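Local coordinates for putative TetR-family transcriptional regulator (Rhodococcus sp., PDB 2G3B), which probably binds operator DNA through an N-terminal helix-turn-helix and represses transcription, at residues A54-I58 / A100-L104; W125-A130 / A152-T156. All coordinates share one frame; numbering follows the deposited sequence.

Contact 1: residues A54-I58 / A100-L104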
loop_
_atom_site.group_PDB
_atom_site.type_symbol
_atom_site.label_atom_id
_atom_site.label_comp_id
_atom_site.label_asym_id
_atom_site.label_seq_id
_atom_site.Cartn_x
_atom_site.Cartn_y
_atom_site.Cartn_z
ATOM N N ALA A 54 -13.300 -4.403 -13.796
ATOM C CA ALA A 54 -11.996 -5.068 -13.579
ATOM C C ALA A 54 -11.623 -5.109 -12.085
ATOM O O ALA A 54 -11.136 -6.106 -11.594
ATOM C CB ALA A 54 -10.860 -4.386 -14.357
ATOM N N LEU A 55 -11.845 -4.013 -11.373
ATOM C CA LEU A 55 -11.693 -4.058 -9.925
ATOM C C LEU A 55 -12.473 -5.247 -9.346
ATOM O O LEU A 55 -11.922 -6.036 -8.590
ATOM C CB LEU A 55 -12.154 -2.730 -9.336
ATOM C CG LEU A 55 -11.115 -1.617 -9.278
ATOM C CD1 LEU A 55 -11.815 -0.239 -9.241
ATOM C CD2 LEU A 55 -10.191 -1.809 -8.034
ATOM N N ASN A 56 -13.748 -5.403 -9.716
ATOM C CA ASN A 56 -14.562 -6.469 -9.126
ATOM C C ASN A 56 -14.104 -7.883 -9.557
ATOM O O ASN A 56 -14.129 -8.825 -8.749
ATOM C CB ASN A 56 -16.036 -6.259 -9.447
ATOM C CG ASN A 56 -16.681 -5.233 -8.543
ATOM O OD1 ASN A 56 -16.312 -5.089 -7.335
ATOM N ND2 ASN A 56 -17.607 -4.482 -9.108
ATOM N N TYR A 57 -13.723 -8.020 -10.825
ATOM C CA TYR A 57 -13.147 -9.260 -11.362
ATOM C C TYR A 57 -11.921 -9.730 -10.527
ATOM O O TYR A 57 -11.864 -10.878 -10.101
ATOM C CB TYR A 57 -12.759 -9.018 -12.819
ATOM C CG TYR A 57 -12.231 -10.264 -13.515
ATOM C CD1 TYR A 57 -13.108 -11.237 -13.957
ATOM C CD2 TYR A 57 -10.854 -10.479 -13.649
ATOM C CE1 TYR A 57 -12.642 -12.399 -14.568
ATOM C CE2 TYR A 57 -10.372 -11.646 -14.263
ATOM C CZ TYR A 57 -11.282 -12.582 -14.727
ATOM O OH TYR A 57 -10.855 -13.741 -15.361
ATOM N N ILE A 58 -10.974 -8.820 -10.301
ATOM C CA ILE A 58 -9.742 -9.068 -9.527
ATOM C C ILE A 58 -10.121 -9.491 -8.088
ATOM O O ILE A 58 -9.560 -10.474 -7.520
ATOM C CB ILE A 58 -8.853 -7.789 -9.551
ATOM C CG1 ILE A 58 -8.309 -7.570 -10.992
ATOM C CG2 ILE A 58 -7.718 -7.864 -8.567
ATOM C CD1 ILE A 58 -7.869 -6.121 -11.242
ATOM N N ALA A 100 -2.035 -5.626 -10.263
ATOM C CA ALA A 100 -3.157 -4.817 -10.793
ATOM C C ALA A 100 -3.787 -4.009 -9.668
ATOM O O ALA A 100 -3.993 -2.819 -9.818
ATOM C CB ALA A 100 -4.199 -5.701 -11.461
ATOM N N TRP A 101 -3.978 -4.628 -8.492
ATOM C CA TRP A 101 -4.550 -3.914 -7.363
ATOM C C TRP A 101 -3.600 -2.802 -6.911
ATOM O O TRP A 101 -4.033 -1.697 -6.649
ATOM C CB TRP A 101 -4.808 -4.898 -6.206
ATOM C CG TRP A 101 -5.578 -4.326 -5.124
ATOM C CD1 TRP A 101 -5.087 -3.714 -3.980
ATOM C CD2 TRP A 101 -7.003 -4.301 -5.023
ATOM N NE1 TRP A 101 -6.153 -3.301 -3.205
ATOM C CE2 TRP A 101 -7.329 -3.646 -3.816
ATOM C CE3 TRP A 101 -8.043 -4.724 -5.863
ATOM C CZ2 TRP A 101 -8.666 -3.446 -3.403
ATOM C CZ3 TRP A 101 -9.358 -4.519 -5.457
ATOM C CH2 TRP A 101 -9.651 -3.887 -4.228
ATOM N N ASN A 102 -2.318 -3.121 -6.766
ATOM C CA ASN A 102 -1.282 -2.146 -6.452
ATOM C C ASN A 102 -1.334 -0.908 -7.369
ATOM O O ASN A 102 -1.293 0.236 -6.890
ATOM C CB ASN A 102 0.089 -2.838 -6.593
ATOM C CG ASN A 102 1.173 -2.159 -5.773
ATOM O OD1 ASN A 102 2.058 -1.521 -6.321
ATOM N ND2 ASN A 102 1.099 -2.294 -4.462
ATOM N N GLU A 103 -1.470 -1.153 -8.685
ATOM C CA GLU A 103 -1.620 -0.076 -9.691
ATOM C C GLU A 103 -2.881 0.750 -9.494
ATOM O O GLU A 103 -2.850 1.976 -9.500
ATOM C CB GLU A 103 -1.626 -0.646 -11.126
ATOM C CG GLU A 103 -0.247 -1.111 -11.601
ATOM C CD GLU A 103 0.687 0.064 -11.931
ATOM O OE1 GLU A 103 0.215 1.222 -12.125
ATOM O OE2 GLU A 103 1.909 -0.200 -12.034
ATOM N N LEU A 104 -3.995 0.078 -9.347
ATOM C CA LEU A 104 -5.269 0.784 -9.117
ATOM C C LEU A 104 -5.282 1.592 -7.843
ATOM O O LEU A 104 -5.797 2.748 -7.805
ATOM C CB LEU A 104 -6.397 -0.236 -9.081
ATOM C CG LEU A 104 -6.643 -0.870 -10.466
ATOM C CD1 LEU A 104 -7.282 -2.248 -10.301
ATOM C CD2 LEU A 104 -7.482 0.023 -11.412
#
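In the TetR-type fold the helix that follows the DNA-binding helix-turn-helix leads into the all-helical C-terminal domain, and here Leu-55 and Ile-58 of that helix, 47-66, pack on Ala-100, Trp-101 and Leu-104 of helix 92-110. The N-to-C directions of the two segments differ by 142°, an oblique antiparallel packing, with axes 10.9 Å apart at closest approach, a spacing bridged by long aliphatic side chains and an indole. Leu-55 meets two partners through one methyl. Its CD2 lies 3.7 Å from CD1 of Leu-104, the two leucines lying alongside and pointing opposite ways, and 3.8 Å from CZ3 of Trp-101, whose side chain runs roughly perpendicular to its own. The indole reaches helix 47-66 because its CG stands anti to the backbone N (chi1 -170°), which carries the six-membered ring across to the leucine.

This is plain hydrophobic packing near the centre of the chain, joining the helix next to the predicted helix-turn-helix to the body of the C-terminal domain. Ile-58 divides its two branches between the partners: CD1 comes within 3.7 Å of CB of Ala-100 and meets CD1 of Leu-104 tip to tip at 4.0 Å, while CG2 stands obliquely to the indole, 4.2 Å from CE3 of Trp-101. The small Ala-100 thus takes the end of the isoleucine. Around this apolar patch, Leu-118 of helix 115-139 touches both Leu-55 and Trp-101, and Ile-21 of helix 2-23 packs on Leu-104. Next in the chain to Leu-104, on another side of the helix, Glu-103 forms a salt bridge with Arg-22 of the second subunit.

Contact 2: residues W125-A130 / A152-T156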
loop_
_atom_site.group_PDB
_atom_site.type_symbol
_atom_site.label_atom_id
_atom_site.label_comp_id
_atom_site.label_asym_id
_atom_site.label_seq_id
_atom_site.Cartn_x
_atom_site.Cartn_y
_atom_site.Cartn_z
ATOM N N TRP A 125 -14.112 -6.588 0.304
ATOM C CA TRP A 125 -13.031 -7.390 0.871
ATOM C C TRP A 125 -13.004 -7.245 2.395
ATOM O O TRP A 125 -12.965 -8.241 3.151
ATOM C CB TRP A 125 -11.690 -6.936 0.255
ATOM C CG TRP A 125 -10.453 -7.611 0.769
ATOM C CD1 TRP A 125 -10.359 -8.846 1.395
ATOM C CD2 TRP A 125 -9.108 -7.083 0.703
ATOM N NE1 TRP A 125 -9.005 -9.083 1.727
ATOM C CE2 TRP A 125 -8.245 -8.016 1.329
ATOM C CE3 TRP A 125 -8.572 -5.875 0.221
ATOM C CZ2 TRP A 125 -6.858 -7.809 1.438
ATOM C CZ3 TRP A 125 -7.203 -5.648 0.335
ATOM C CH2 TRP A 125 -6.358 -6.608 0.939
ATOM N N VAL A 126 -13.008 -6.011 2.840
ATOM C CA VAL A 126 -13.053 -5.710 4.283
ATOM C C VAL A 126 -14.216 -6.447 5.008
ATOM O O VAL A 126 -14.053 -7.004 6.094
ATOM C CB VAL A 126 -13.183 -4.180 4.459
ATOM C CG1 VAL A 126 -13.529 -3.828 5.944
ATOM C CG2 VAL A 126 -11.814 -3.490 4.090
ATOM N N SER A 127 -15.382 -6.465 4.373
ATOM C CA SER A 127 -16.580 -7.079 4.934
ATOM C C SER A 127 -16.453 -8.576 5.147
ATOM O O SER A 127 -16.993 -9.110 6.117
ATOM C CB SER A 127 -17.803 -6.734 4.063
ATOM O OG SER A 127 -18.988 -7.143 4.681
ATOM N N GLU A 128 -15.724 -9.274 4.269
ATOM C CA GLU A 128 -15.511 -10.720 4.475
ATOM C C GLU A 128 -14.739 -10.922 5.746
ATOM O O GLU A 128 -15.040 -11.821 6.527
ATOM C CB GLU A 128 -14.661 -11.335 3.357
ATOM C CG GLU A 128 -15.151 -11.120 1.981
ATOM C CD GLU A 128 -14.140 -11.699 0.910
ATOM O OE1 GLU A 128 -13.158 -12.381 1.287
ATOM O OE2 GLU A 128 -14.328 -11.454 -0.282
ATOM N N ILE A 129 -13.732 -10.075 5.961
ATOM C CA ILE A 129 -12.906 -10.167 7.154
ATOM C C ILE A 129 -13.669 -9.727 8.407
ATOM O O ILE A 129 -13.643 -10.429 9.436
ATOM C CB ILE A 129 -11.619 -9.323 7.020
ATOM C CG1 ILE A 129 -10.722 -9.837 5.879
ATOM C CG2 ILE A 129 -10.846 -9.339 8.348
ATOM C CD1 ILE A 129 -10.154 -11.264 6.159
ATOM N N ALA A 130 -14.357 -8.578 8.345
ATOM C CA ALA A 130 -15.213 -8.141 9.467
ATOM C C ALA A 130 -16.221 -9.216 9.839
ATOM O O ALA A 130 -16.415 -9.502 11.006
ATOM C CB ALA A 130 -15.959 -6.840 9.108
ATOM N N ALA A 152 -10.748 -5.222 10.626
ATOM C CA ALA A 152 -10.794 -5.746 9.261
ATOM C C ALA A 152 -10.162 -4.736 8.347
ATOM O O ALA A 152 -9.419 -5.108 7.444
ATOM C CB ALA A 152 -12.247 -6.002 8.851
ATOM N N VAL A 153 -10.427 -3.454 8.596
ATOM C CA VAL A 153 -9.790 -2.371 7.827
ATOM C C VAL A 153 -8.274 -2.475 7.999
ATOM O O VAL A 153 -7.501 -2.429 7.028
ATOM C CB VAL A 153 -10.282 -0.950 8.250
ATOM C CG1 VAL A 153 -9.354 0.154 7.666
ATOM C CG2 VAL A 153 -11.742 -0.721 7.769
ATOM N N THR A 154 -7.851 -2.626 9.249
ATOM C CA THR A 154 -6.450 -2.700 9.582
ATOM C C THR A 154 -5.735 -3.934 8.983
ATOM O O THR A 154 -4.649 -3.831 8.414
ATOM C CB THR A 154 -6.336 -2.609 11.130
ATOM O OG1 THR A 154 -6.806 -1.333 11.477
ATOM C CG2 THR A 154 -4.928 -2.728 11.583
HETATM N N MSE A 155 -6.356 -5.099 9.098
HETATM C CA MSE A 155 -5.731 -6.303 8.579
HETATM C C MSE A 155 -5.609 -6.262 7.077
HETATM O O MSE A 155 -4.576 -6.634 6.532
HETATM C CB MSE A 155 -6.494 -7.537 9.007
HETATM C CG MSE A 155 -6.265 -7.857 10.456
HETATM SE SE MSE A 155 -7.400 -9.254 11.127
HETATM C CE MSE A 155 -8.072 -9.972 9.460
ATOM N N THR A 156 -6.651 -5.796 6.401
ATOM C CA THR A 156 -6.584 -5.732 4.931
ATOM C C THR A 156 -5.612 -4.646 4.497
ATOM O O THR A 156 -4.931 -4.794 3.472
ATOM C CB THR A 156 -7.938 -5.525 4.295
ATOM O OG1 THR A 156 -8.518 -4.334 4.813
ATOM C CG2 THR A 156 -8.861 -6.752 4.559
#
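Trp-125 and Thr-156 make the aromatic part of a helix-helix packing inside the C-terminal domain, where segments 125-130 and 152-156, of helices 115-139 and 148-167, cross at 117° with axes 8.7 Å apart at closest approach. The threonine methyl CG2 sits over one face of the indole, 3.7 Å from the centroid of its five-membered ring and 18° off the ring normal, a CH-pi contact. At the far end of the indole, CH2 of Trp-125 lies 3.4 Å from the backbone O of Thr-156, so the ring spans the residue from methyl to carbonyl. Were Trp-125 replaced by an alanine, the Thr-156 methyl would probably lose the aromatic face it rests on, and a gap would be likely beside Val-159 and Glu-160, which also touch the indole.

The apolar contacts gather round Ala-152, whose methyl points at helix 115-139. Its CB rests against CG1 of Val-126 and lies 3.7 Å from CG2 of Ile-129. On the same methyl, CB of Ala-130 approaches to 3.8 Å. Backbone packing is close as well: the Ala-152 CB is 3.4 Å from O of Val-126, and the CA atoms of Ala-130 and Ala-152 lie 5.0 Å apart. The Val-126 side chain runs roughly perpendicular to that of Thr-156, with CG2 3.5 Å from OG1.

The polar part of the contact is the Thr-156 hydroxyl. With chi1 at 57°, it turns back over its own helix near the carbonyls of Ala-152 and Val-153, and it is also hydrogen-bonded to Arg-165 of the second subunit. Thr-156 therefore works in two ways: its methyl serves the apolar interface between the helices, while its buried hydroxyl is satisfied by polar partners and ties this packing to the dimer.

Contacts 1 and 2 follow one another along the chain, and helices 92-110 and 115-139, one from each contact, are consecutive. Their centres are about 17 Å apart, yet their nearest atoms come within about 4 Å without touching. Both supply a tryptophan close to bound glycerol: the side chain of Trp-101 is about 4 Å from one and that of Trp-125 about 3 Å. Glu-160 of helix 148-167 packs on both indoles. Glycerol probably comes from the crystallisation liquor, but its place is consistent with a pocket in the C-terminal domain, where TetR-family regulators commonly bind effectors. Contact 1 lies nearer the predicted helix-turn-helix, and both reach the second subunit.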